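Local coordinates for protein transcriptional regulator, putative, Mar family (Thermotoga maritima, PDB 2ETH) that probably binds DNA as a dimeric winged-helix transcriptional regulator of the MarR family, at residues Leu47-Tyr52 against Asp80-Arg85; Leu51-Ala54 against Pro58-Met61; Pro34-Ile39 against Phe112-Ser117; Ser40-Thr45 against Arg85-Arg90. One frame throughout, in Å; residues are numbered along the deposited sequence.

Contact 1: Leu47-Tyr52 against Asp80-Arg85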
loop_
_atom_site.group_PDB
_atom_site.type_symbol
_atom_site.label_atom_id
_atom_site.label_comp_id
_atom_site.label_asym_id
_atom_site.label_seq_id
_atom_site.Cartn_x
_atom_site.Cartn_y
_atom_site.Cartn_z
ATOM N N LEU A 47 5.399 4.212 7.063
ATOM C CA LEU A 47 4.770 5.036 6.011
ATOM C C LEU A 47 3.315 5.363 6.343
ATOM O O LEU A 47 2.845 6.441 6.117
ATOM C CB LEU A 47 4.838 4.335 4.638
ATOM C CG LEU A 47 4.171 5.105 3.480
ATOM C CD1 LEU A 47 4.811 6.549 3.314
ATOM C CD2 LEU A 47 4.270 4.269 2.195
ATOM N N TYR A 48 2.617 4.409 6.904
ATOM C CA TYR A 48 1.215 4.559 7.256
ATOM C C TYR A 48 1.054 5.627 8.341
ATOM O O TYR A 48 0.196 6.547 8.228
ATOM C CB TYR A 48 0.698 3.162 7.710
ATOM C CG TYR A 48 -0.798 3.001 7.756
ATOM C CD1 TYR A 48 -1.621 3.616 6.812
ATOM C CD2 TYR A 48 -1.408 2.245 8.750
ATOM C CE1 TYR A 48 -3.015 3.481 6.849
ATOM C CE2 TYR A 48 -2.824 2.106 8.783
ATOM C CZ TYR A 48 -3.588 2.743 7.817
ATOM O OH TYR A 48 -4.934 2.649 7.830
ATOM N N ALA A 49 1.899 5.561 9.372
ATOM C CA ALA A 49 1.867 6.577 10.438
ATOM C C ALA A 49 2.315 7.963 9.925
ATOM O O ALA A 49 1.755 8.978 10.317
ATOM C CB ALA A 49 2.678 6.147 11.646
ATOM N N PHE A 50 3.306 7.995 9.043
ATOM C CA PHE A 50 3.802 9.248 8.458
ATOM C C PHE A 50 2.687 9.929 7.672
ATOM O O PHE A 50 2.389 11.068 7.935
ATOM C CB PHE A 50 5.047 9.029 7.557
ATOM C CG PHE A 50 5.516 10.289 6.835
ATOM C CD1 PHE A 50 6.155 11.328 7.537
ATOM C CD2 PHE A 50 5.280 10.458 5.462
ATOM C CE1 PHE A 50 6.561 12.487 6.863
ATOM C CE2 PHE A 50 5.686 11.611 4.799
ATOM C CZ PHE A 50 6.339 12.613 5.481
ATOM N N LEU A 51 2.033 9.207 6.758
ATOM C CA LEU A 51 0.903 9.777 5.970
ATOM C C LEU A 51 -0.286 10.207 6.817
ATOM O O LEU A 51 -0.904 11.267 6.570
ATOM C CB LEU A 51 0.443 8.806 4.901
ATOM C CG LEU A 51 1.441 8.549 3.757
ATOM C CD1 LEU A 51 0.972 7.344 2.913
ATOM C CD2 LEU A 51 1.594 9.829 2.900
ATOM N N TYR A 52 -0.604 9.425 7.828
ATOM C CA TYR A 52 -1.683 9.796 8.727
ATOM C C TYR A 52 -1.414 11.182 9.271
ATOM O O TYR A 52 -2.255 12.055 9.138
ATOM C CB TYR A 52 -1.824 8.761 9.843
ATOM C CG TYR A 52 -2.908 9.050 10.845
ATOM C CD1 TYR A 52 -4.185 9.382 10.417
ATOM C CD2 TYR A 52 -2.665 8.979 12.220
ATOM C CE1 TYR A 52 -5.213 9.641 11.325
ATOM C CE2 TYR A 52 -3.677 9.230 13.128
ATOM C CZ TYR A 52 -4.970 9.571 12.651
ATOM O OH TYR A 52 -6.029 9.885 13.487
ATOM N N ASP A 80 9.769 6.761 16.867
ATOM C CA ASP A 80 11.241 6.872 17.036
ATOM C C ASP A 80 11.948 6.614 15.695
ATOM O O ASP A 80 12.922 7.281 15.346
ATOM C CB ASP A 80 11.818 5.902 18.107
ATOM C CG ASP A 80 11.661 6.418 19.556
ATOM N N SER A 81 11.452 5.662 14.921
ATOM C CA SER A 81 12.094 5.389 13.642
ATOM C C SER A 81 11.908 6.516 12.630
ATOM O O SER A 81 12.818 6.896 11.947
ATOM C CB SER A 81 11.632 4.078 13.057
ATOM O OG SER A 81 11.606 4.254 11.667
ATOM N N LEU A 82 10.707 7.049 12.554
ATOM C CA LEU A 82 10.415 8.208 11.710
ATOM C C LEU A 82 11.236 9.396 12.143
ATOM O O LEU A 82 11.681 10.204 11.351
ATOM C CB LEU A 82 8.921 8.560 11.794
ATOM C CG LEU A 82 7.999 7.627 11.016
ATOM C CD1 LEU A 82 6.540 7.981 11.285
ATOM C CD2 LEU A 82 8.351 7.709 9.462
ATOM N N GLU A 83 11.448 9.480 13.428
ATOM C CA GLU A 83 12.275 10.558 13.983
ATOM C C GLU A 83 13.733 10.455 13.616
ATOM O O GLU A 83 14.350 11.466 13.341
ATOM C CB GLU A 83 12.092 10.607 15.478
ATOM C CG GLU A 83 12.622 11.830 16.142
ATOM C CD GLU A 83 11.936 12.062 17.499
ATOM O OE1 GLU A 83 11.010 11.238 17.818
ATOM O OE2 GLU A 83 12.298 13.068 18.204
ATOM N N LYS A 84 14.277 9.248 13.545
ATOM C CA LYS A 84 15.668 9.136 13.175
ATOM C C LYS A 84 15.918 9.228 11.697
ATOM O O LYS A 84 17.041 9.549 11.328
ATOM C CB LYS A 84 16.412 7.985 13.864
ATOM C CG LYS A 84 15.968 6.565 13.639
ATOM C CD LYS A 84 16.568 5.666 14.776
ATOM N N ARG A 85 14.883 9.067 10.852
ATOM C CA ARG A 85 14.989 9.440 9.430
ATOM C C ARG A 85 14.777 10.954 9.238
ATOM O O ARG A 85 14.900 11.463 8.126
ATOM C CB ARG A 85 13.991 8.707 8.529
ATOM C CG ARG A 85 13.741 7.275 8.835
ATOM C CD ARG A 85 12.593 6.704 7.984
ATOM N NE ARG A 85 13.143 5.778 6.999
ATOM C CZ ARG A 85 13.363 4.479 7.201
ATOM N NH1 ARG A 85 13.062 3.896 8.347
ATOM N NH2 ARG A 85 13.887 3.749 6.237
#
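Leu-82 drives its two methyl groups against the backbone and first side-chain carbon of Phe-50, joining two helices of the winged helix-turn-helix fold: helix 44-56, and helix 72-84, which by analogy with other MarR proteins is probably the DNA-recognition helix. The tight part is small and made by apolar side chains, one methyl also lying against the Phe-50 backbone. CD1 of Leu-82 lies 3.9 Å from N of Phe-50 and 4.3 Å from CB of Ala-49, while CD2 rests 4.0 Å from CB of Phe-50, so the fork of the leucine sits over the shoulder of the opposing helix. Alanine suits that shoulder because a single methyl lets the branched tip approach. Phe-50 carries CG anti to its backbone N (chi1 175°), which sends the ring on past the leucine onto Leu-87 and Val-88; Leu-82 also packs on Val-88, so the wing strand closes the same core.

The far side of helix 72-84 is polar by contrast: Lys-84 is exposed, and Glu-83 turns to a salt bridge with Arg-90. Near the last turn Ser-81, and Arg-85 beyond it, both reach Glu-46, and OG of Ser-81 stands in plane at the edge of the Arg-85 guanidinium.

Contact 2: Leu51-Ala54 against Pro58-Met61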
loop_
_atom_site.group_PDB
_atom_site.type_symbol
_atom_site.label_atom_id
_atom_site.label_comp_id
_atom_site.label_asym_id
_atom_site.label_seq_id
_atom_site.Cartn_x
_atom_site.Cartn_y
_atom_site.Cartn_z
ATOM N N LEU A 51 2.033 9.207 6.758
ATOM C CA LEU A 51 0.903 9.777 5.970
ATOM C C LEU A 51 -0.286 10.207 6.817
ATOM O O LEU A 51 -0.904 11.267 6.570
ATOM C CB LEU A 51 0.443 8.806 4.901
ATOM C CG LEU A 51 1.441 8.549 3.757
ATOM C CD1 LEU A 51 0.972 7.344 2.913
ATOM C CD2 LEU A 51 1.594 9.829 2.900
ATOM N N TYR A 52 -0.604 9.425 7.828
ATOM C CA TYR A 52 -1.683 9.796 8.727
ATOM C C TYR A 52 -1.414 11.182 9.271
ATOM O O TYR A 52 -2.255 12.055 9.138
ATOM C CB TYR A 52 -1.824 8.761 9.843
ATOM C CG TYR A 52 -2.908 9.050 10.845
ATOM C CD1 TYR A 52 -4.185 9.382 10.417
ATOM C CD2 TYR A 52 -2.665 8.979 12.220
ATOM C CE1 TYR A 52 -5.213 9.641 11.325
ATOM C CE2 TYR A 52 -3.677 9.230 13.128
ATOM C CZ TYR A 52 -4.970 9.571 12.651
ATOM O OH TYR A 52 -6.029 9.885 13.487
ATOM N N VAL A 53 -0.234 11.418 9.834
ATOM C CA VAL A 53 0.124 12.777 10.300
ATOM C C VAL A 53 0.276 13.809 9.178
ATOM O O VAL A 53 -0.133 14.956 9.337
ATOM C CB VAL A 53 1.437 12.777 11.252
ATOM C CG1 VAL A 53 1.890 14.231 11.616
ATOM C CG2 VAL A 53 1.167 11.963 12.507
ATOM N N ALA A 54 0.878 13.414 8.052
ATOM C CA ALA A 54 1.073 14.332 6.927
ATOM C C ALA A 54 -0.243 14.754 6.325
ATOM O O ALA A 54 -0.359 15.887 5.877
ATOM C CB ALA A 54 1.974 13.712 5.859
ATOM N N PRO A 58 -1.014 17.007 13.009
ATOM C CA PRO A 58 -0.360 16.542 14.234
ATOM C C PRO A 58 -1.259 15.653 15.069
ATOM O O PRO A 58 -2.439 15.994 15.238
ATOM C CB PRO A 58 -0.090 17.836 15.014
ATOM C CG PRO A 58 -0.063 18.877 14.042
ATOM C CD PRO A 58 -0.957 18.470 12.880
ATOM N N LYS A 59 -0.701 14.548 15.601
ATOM C CA LYS A 59 -1.447 13.592 16.417
ATOM C C LYS A 59 -0.782 13.295 17.754
ATOM O O LYS A 59 0.433 13.193 17.860
ATOM C CB LYS A 59 -1.562 12.256 15.696
ATOM C CG LYS A 59 -2.225 12.308 14.371
ATOM C CD LYS A 59 -3.709 12.499 14.566
ATOM C CE LYS A 59 -4.377 13.031 13.310
ATOM N NZ LYS A 59 -5.183 14.160 13.742
ATOM N N LYS A 60 -1.613 13.075 18.762
ATOM C CA LYS A 60 -1.177 12.489 20.018
ATOM C C LYS A 60 -0.794 11.014 19.773
ATOM O O LYS A 60 -1.206 10.350 18.790
ATOM C CB LYS A 60 -2.279 12.596 21.062
ATOM C CG LYS A 60 -2.683 14.032 21.447
ATOM C CD LYS A 60 -3.317 14.069 22.852
HETATM N N MSE A 61 0.041 10.510 20.646
HETATM C CA MSE A 61 0.524 9.154 20.523
HETATM C C MSE A 61 -0.670 8.201 20.648
HETATM O O MSE A 61 -0.764 7.246 19.867
HETATM C CB MSE A 61 1.604 8.892 21.572
HETATM C CG MSE A 61 2.854 9.749 21.359
HETATM SE SE MSE A 61 4.088 9.059 19.970
HETATM C CE MSE A 61 5.179 8.014 21.157
#
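Pro-58 begins the segment by setting its CA 4.2 Å from CG1 of Val-53, a light touch made by the backbone side of the residue, since its ring is turned from the helix and packs on Val-103. The proline stiffens the chain as it returns from helix 44-56 toward helix 61-67, the turn that leads into the helix-turn-helix unit of the MarR fold. Lys-59 does most of the work. Its CG comes 3.9 Å from CG2 of Val-53, the two side chains sliding past each other in opposite directions. A bend at chi2 (-74°) then carries the aliphatic chain across Tyr-52 at about a right angle: CD of Lys-59 lies 3.6 Å from CE2 of Tyr-52, and CE of Lys-59 lies 3.6 Å from OH of Tyr-52. With an alanine in place of Tyr-52, the lysine methylenes would probably lose their broad support and the chain would be likelier to swing. Lys-60 takes the N-cap position of helix 61-67, its backbone N bonded to Glu-63, and Met-61, a selenomethionine, starts that helix and packs its side chain on Thr-76 and Val-79 of helix 72-84. The chemistry divides Lys-59 in two: its methylenes behave as a hydrophobic residue on valine and tyrosine, whereas NZ emerges beyond them to make a weak bond with the carbonyl of Phe-56, close to the end of the preceding helix.

Contact 3: Pro34-Ile39 against Phe112-Ser117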
loop_
_atom_site.group_PDB
_atom_site.type_symbol
_atom_site.label_atom_id
_atom_site.label_comp_id
_atom_site.label_asym_id
_atom_site.label_seq_id
_atom_site.Cartn_x
_atom_site.Cartn_y
_atom_site.Cartn_z
ATOM N N PRO A 34 5.747 8.513 -10.187
ATOM C CA PRO A 34 7.186 8.757 -9.993
ATOM C C PRO A 34 7.733 8.219 -8.645
ATOM O O PRO A 34 7.049 8.290 -7.605
ATOM C CB PRO A 34 7.297 10.285 -10.031
ATOM C CG PRO A 34 6.087 10.745 -10.776
ATOM C CD PRO A 34 5.012 9.728 -10.578
ATOM N N SER A 35 8.962 7.707 -8.668
ATOM C CA SER A 35 9.562 7.089 -7.482
ATOM C C SER A 35 10.082 8.128 -6.484
ATOM O O SER A 35 10.042 9.335 -6.746
ATOM C CB SER A 35 10.671 6.114 -7.894
ATOM O OG SER A 35 11.862 6.788 -8.296
ATOM N N ASN A 36 10.563 7.632 -5.338
ATOM C CA ASN A 36 11.051 8.461 -4.207
ATOM C C ASN A 36 12.000 7.619 -3.328
ATOM O O ASN A 36 11.644 6.523 -2.892
ATOM C CB ASN A 36 9.826 9.048 -3.421
ATOM C CG ASN A 36 10.165 9.503 -1.956
ATOM O OD1 ASN A 36 11.277 9.995 -1.670
ATOM N ND2 ASN A 36 9.197 9.306 -1.025
ATOM N N GLU A 37 13.205 8.105 -3.072
ATOM C CA GLU A 37 14.203 7.279 -2.355
ATOM C C GLU A 37 13.880 7.029 -0.865
ATOM O O GLU A 37 14.309 6.008 -0.304
ATOM C CB GLU A 37 15.611 7.875 -2.491
ATOM N N GLU A 38 13.142 7.942 -0.223
ATOM C CA GLU A 38 12.820 7.792 1.216
ATOM C C GLU A 38 11.678 6.771 1.383
ATOM O O GLU A 38 11.832 5.774 2.123
ATOM C CB GLU A 38 12.494 9.145 1.915
ATOM C CG GLU A 38 13.705 9.833 2.680
ATOM C CD GLU A 38 14.774 10.445 1.744
ATOM N N ILE A 39 10.581 6.985 0.654
ATOM C CA ILE A 39 9.418 6.116 0.726
ATOM C C ILE A 39 9.751 4.642 0.488
ATOM O O ILE A 39 9.207 3.767 1.151
ATOM C CB ILE A 39 8.263 6.580 -0.251
ATOM N N PHE A 112 6.560 14.867 1.921
ATOM C CA PHE A 112 5.123 14.764 1.656
ATOM C C PHE A 112 4.739 15.547 0.403
ATOM O O PHE A 112 3.920 15.093 -0.364
ATOM C CB PHE A 112 4.263 15.242 2.802
ATOM C CG PHE A 112 2.802 15.121 2.521
ATOM C CD1 PHE A 112 2.239 13.876 2.197
ATOM C CD2 PHE A 112 1.980 16.236 2.567
ATOM C CE1 PHE A 112 0.873 13.764 1.876
ATOM C CE2 PHE A 112 0.647 16.150 2.285
ATOM C CZ PHE A 112 0.085 14.903 1.907
ATOM N N GLY A 113 5.361 16.701 0.189
ATOM C CA GLY A 113 5.168 17.469 -1.025
ATOM C C GLY A 113 5.565 16.706 -2.276
ATOM O O GLY A 113 4.883 16.766 -3.287
ATOM N N GLU A 114 6.663 15.974 -2.215
ATOM C CA GLU A 114 7.018 15.128 -3.326
ATOM C C GLU A 114 5.980 14.038 -3.545
ATOM O O GLU A 114 5.682 13.673 -4.671
ATOM C CB GLU A 114 8.353 14.447 -3.086
ATOM C CG GLU A 114 9.539 15.363 -3.168
ATOM C CD GLU A 114 10.803 14.668 -2.649
ATOM O OE1 GLU A 114 10.779 13.397 -2.643
ATOM O OE2 GLU A 114 11.788 15.367 -2.244
ATOM N N ILE A 115 5.499 13.472 -2.455
ATOM C CA ILE A 115 4.570 12.367 -2.514
ATOM C C ILE A 115 3.233 12.815 -3.128
ATOM O O ILE A 115 2.660 12.120 -3.954
ATOM C CB ILE A 115 4.345 11.800 -1.101
ATOM C CG1 ILE A 115 5.505 10.884 -0.718
ATOM C CG2 ILE A 115 3.040 11.011 -1.038
ATOM C CD1 ILE A 115 5.338 10.294 0.685
ATOM N N LEU A 116 2.769 13.973 -2.675
ATOM C CA LEU A 116 1.544 14.593 -3.148
ATOM C C LEU A 116 1.682 14.952 -4.625
ATOM O O LEU A 116 0.781 14.713 -5.410
ATOM C CB LEU A 116 1.219 15.819 -2.312
ATOM C CG LEU A 116 -0.075 16.543 -2.631
ATOM C CD1 LEU A 116 -1.248 15.530 -2.898
ATOM C CD2 LEU A 116 -0.395 17.583 -1.468
ATOM N N SER A 117 2.867 15.424 -5.005
ATOM C CA SER A 117 3.171 15.741 -6.380
ATOM C C SER A 117 3.160 14.485 -7.275
ATOM O O SER A 117 2.658 14.503 -8.391
ATOM C CB SER A 117 4.523 16.419 -6.427
ATOM O OG SER A 117 4.764 16.996 -7.688
HETATM O O HOH W 1 9.786 12.065 -5.316
#
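Asn-36 holds the first shell by itself, its amide touching two side chains of helix 106-127, one at each of its two end atoms. ND2 stands 4.0 Å from CG1 of Ile-115, a plain van der Waals touch. On the oxygen side, OD1 is 3.6 Å from OE1 of Glu-114; both atoms are acceptors, so the pair forms no bond, and the amide and carboxylate planes are turned 88° from each other. What joins the glutamate to the opposite segment is a water molecule, which donates to OE1 of Glu-114 at 3.1 Å and to the carbonyl O of Ser-35 at 3.1 Å. Glutamate suits this exposed site: beyond CG its chain is extended (chi2 169°), long enough to bring the carboxylate to the bridging water.

The next shell bears on the pose of Asn-36. It is the N-cap of the short, weakly bonded helix 37-41, and OD1 accepts from N of Glu-38 at 3.1 Å with an N-H...O angle of 155°, the donor lying well above the carbonyl plane. This bond helps to place the amide, though its geometry is not ideal and ND2 lies close to another donor, N of Ile-39. Asparagine, short and polar, is well fitted to capping.

Further out, Asn-36 and Glu-38 also rest on Ile-111 and Pro-34 on Asn-118 and Ser-121, so the segment follows helix 106-127 over several turns. Phe-112 of that helix packs on Leu-51 and Ala-54 of helix 44-56, and Phe-19 of the second subunit covers Ile-115 and Leu-116, placing the contact beside the dimer interface.

Contact 4: Ser40-Thr45 against Arg85-Arg90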
loop_
_atom_site.group_PDB
_atom_site.type_symbol
_atom_site.label_atom_id
_atom_site.label_comp_id
_atom_site.label_asym_id
_atom_site.label_seq_id
_atom_site.Cartn_x
_atom_site.Cartn_y
_atom_site.Cartn_z
ATOM N N SER A 40 10.654 4.361 -0.447
ATOM C CA SER A 40 10.927 2.984 -0.843
ATOM C C SER A 40 11.725 2.256 0.240
ATOM O O SER A 40 11.669 1.048 0.331
ATOM C CB SER A 40 11.690 2.945 -2.173
ATOM O OG SER A 40 13.026 3.373 -1.989
ATOM N N ASP A 41 12.456 3.017 1.043
ATOM C CA ASP A 41 13.226 2.502 2.151
ATOM C C ASP A 41 12.480 2.409 3.507
ATOM O O ASP A 41 12.974 1.781 4.428
ATOM C CB ASP A 41 14.438 3.402 2.317
ATOM C CG ASP A 41 15.413 2.873 3.325
ATOM O OD1 ASP A 41 15.724 1.673 3.267
ATOM O OD2 ASP A 41 15.862 3.659 4.182
HETATM N N MSE A 42 11.293 3.020 3.616
HETATM C CA MSE A 42 10.478 2.955 4.837
HETATM C C MSE A 42 9.743 1.641 4.947
HETATM O O MSE A 42 9.350 1.076 3.929
HETATM C CB MSE A 42 9.411 4.055 4.851
HETATM C CG MSE A 42 9.938 5.442 5.035
HETATM SE SE MSE A 42 8.507 6.681 5.202
HETATM C CE MSE A 42 8.792 7.801 3.644
ATOM N N LYS A 43 9.514 1.196 6.187
ATOM C CA LYS A 43 8.631 0.066 6.448
ATOM C C LYS A 43 7.193 0.481 6.261
ATOM O O LYS A 43 6.830 1.676 6.327
ATOM C CB LYS A 43 8.813 -0.510 7.852
ATOM C CG LYS A 43 10.249 -1.008 8.171
ATOM C CD LYS A 43 10.397 -1.313 9.665
ATOM C CE LYS A 43 11.838 -1.233 10.165
ATOM N NZ LYS A 43 12.543 -2.554 10.234
ATOM N N THR A 44 6.362 -0.525 6.034
ATOM C CA THR A 44 4.961 -0.319 5.724
ATOM C C THR A 44 4.249 0.504 6.819
ATOM O O THR A 44 3.589 1.489 6.512
ATOM C CB THR A 44 4.248 -1.693 5.461
ATOM O OG1 THR A 44 4.324 -2.516 6.632
ATOM C CG2 THR A 44 4.916 -2.450 4.293
ATOM N N THR A 45 4.419 0.154 8.095
ATOM C CA THR A 45 3.664 0.845 9.149
ATOM C C THR A 45 4.276 2.222 9.478
ATOM O O THR A 45 3.573 3.126 9.908
ATOM C CB THR A 45 3.436 -0.021 10.405
ATOM O OG1 THR A 45 4.682 -0.329 10.994
ATOM C CG2 THR A 45 2.728 -1.373 10.056
ATOM N N ARG A 85 14.883 9.067 10.852
ATOM C CA ARG A 85 14.989 9.440 9.430
ATOM C C ARG A 85 14.777 10.954 9.238
ATOM O O ARG A 85 14.900 11.463 8.126
ATOM C CB ARG A 85 13.991 8.707 8.529
ATOM C CG ARG A 85 13.741 7.275 8.835
ATOM C CD ARG A 85 12.593 6.704 7.984
ATOM N NE ARG A 85 13.143 5.778 6.999
ATOM C CZ ARG A 85 13.363 4.479 7.201
ATOM N NH1 ARG A 85 13.062 3.896 8.347
ATOM N NH2 ARG A 85 13.887 3.749 6.237
ATOM N N GLY A 86 14.441 11.666 10.311
ATOM C CA GLY A 86 14.390 13.128 10.264
ATOM C C GLY A 86 13.108 13.685 9.679
ATOM O O GLY A 86 13.072 14.847 9.252
ATOM N N LEU A 87 12.060 12.869 9.700
ATOM C CA LEU A 87 10.770 13.201 9.073
ATOM C C LEU A 87 9.738 13.809 10.035
ATOM O O LEU A 87 8.895 14.570 9.610
ATOM C CB LEU A 87 10.153 11.955 8.395
ATOM C CG LEU A 87 10.984 11.281 7.272
ATOM C CD1 LEU A 87 10.280 10.010 6.846
ATOM C CD2 LEU A 87 11.185 12.225 6.068
ATOM N N VAL A 88 9.787 13.442 11.309
ATOM C CA VAL A 88 8.841 13.937 12.330
ATOM C C VAL A 88 9.568 14.176 13.660
ATOM O O VAL A 88 10.714 13.744 13.862
ATOM C CB VAL A 88 7.692 12.947 12.612
ATOM C CG1 VAL A 88 7.069 12.503 11.317
ATOM C CG2 VAL A 88 8.224 11.743 13.472
ATOM N N VAL A 89 8.865 14.839 14.572
ATOM C CA VAL A 89 9.405 15.217 15.847
ATOM C C VAL A 89 8.212 15.322 16.786
ATOM O O VAL A 89 7.134 15.534 16.331
ATOM C CB VAL A 89 10.226 16.545 15.710
ATOM C CG1 VAL A 89 9.332 17.760 15.488
ATOM C CG2 VAL A 89 11.105 16.723 16.871
ATOM N N ARG A 90 8.396 15.081 18.077
ATOM C CA ARG A 90 7.333 15.229 19.073
ATOM C C ARG A 90 7.498 16.610 19.675
ATOM O O ARG A 90 8.572 16.946 20.123
ATOM C CB ARG A 90 7.472 14.220 20.224
ATOM C CG ARG A 90 7.488 12.759 19.817
ATOM C CD ARG A 90 8.599 11.959 20.601
ATOM N NE ARG A 90 8.341 10.511 20.666
ATOM C CZ ARG A 90 9.207 9.541 20.344
ATOM N NH1 ARG A 90 10.451 9.812 19.961
ATOM N NH2 ARG A 90 8.833 8.268 20.420
#
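The guanidinium of Arg-85 has CA of Met-42 3.8 Å above one face, offset toward the rim, and CG of Asp-41 in plane at its edge. It thus ties the helix 37-41 end to the turn between helix 72-84 and the wing of this winged-helix fold. NH2 forms a salt bridge with OD2 of Asp-41 at 2.9 Å, but the N-H...O angle of 124° makes the hydrogen bond weak; the two planes stand 58° apart. The stronger partner is Glu-46, on NH1, so the arginine spans two acids; Asp-41 in turn gives OD1 to Lys-43 of the second subunit, which carries the charge network into the dimer. A leucine in place of Arg-85 would probably leave Asp-41 and Glu-46 without their shared cation, and mainly apolar contacts between helix end and turn.

Gly-86, with positive phi, ends helix 72-84 in a Schellman motif, a conformation that favours glycine, and the chain then turns Leu-87 inward. Met-42, a selenomethionine, passes CG 3.8 Å from NE of Arg-85. Long and flexible, it meets the leucine tip to tip: a bend at chi3 (-117°) turns CE, while SE lies 4.1 Å from CD1 of Leu-87.

Contacts 1 and 4 are nearly one site: their centres are 3 Å apart, they share Arg-85, and Glu-83 OE1 of contact 1 meets Arg-90 NH1 of contact 4 in a 2.6 Å salt bridge. Contact 2, centred 9 Å from contact 1, uses the same helix 44-56 one turn on. Contact 3 lies about 18 Å from contact 2, centre to centre, yet Phe-112 joins them through CD1, 3.7 Å from CB of Ala-54. Contacts 1 and 4 set the probable recognition helix and the wing against the fold, contact 2 joins helix 44-56 to the loop before helix 61-67, and contact 3 fastens the preceding segment to helix 106-127. All four have residues near the second subunit.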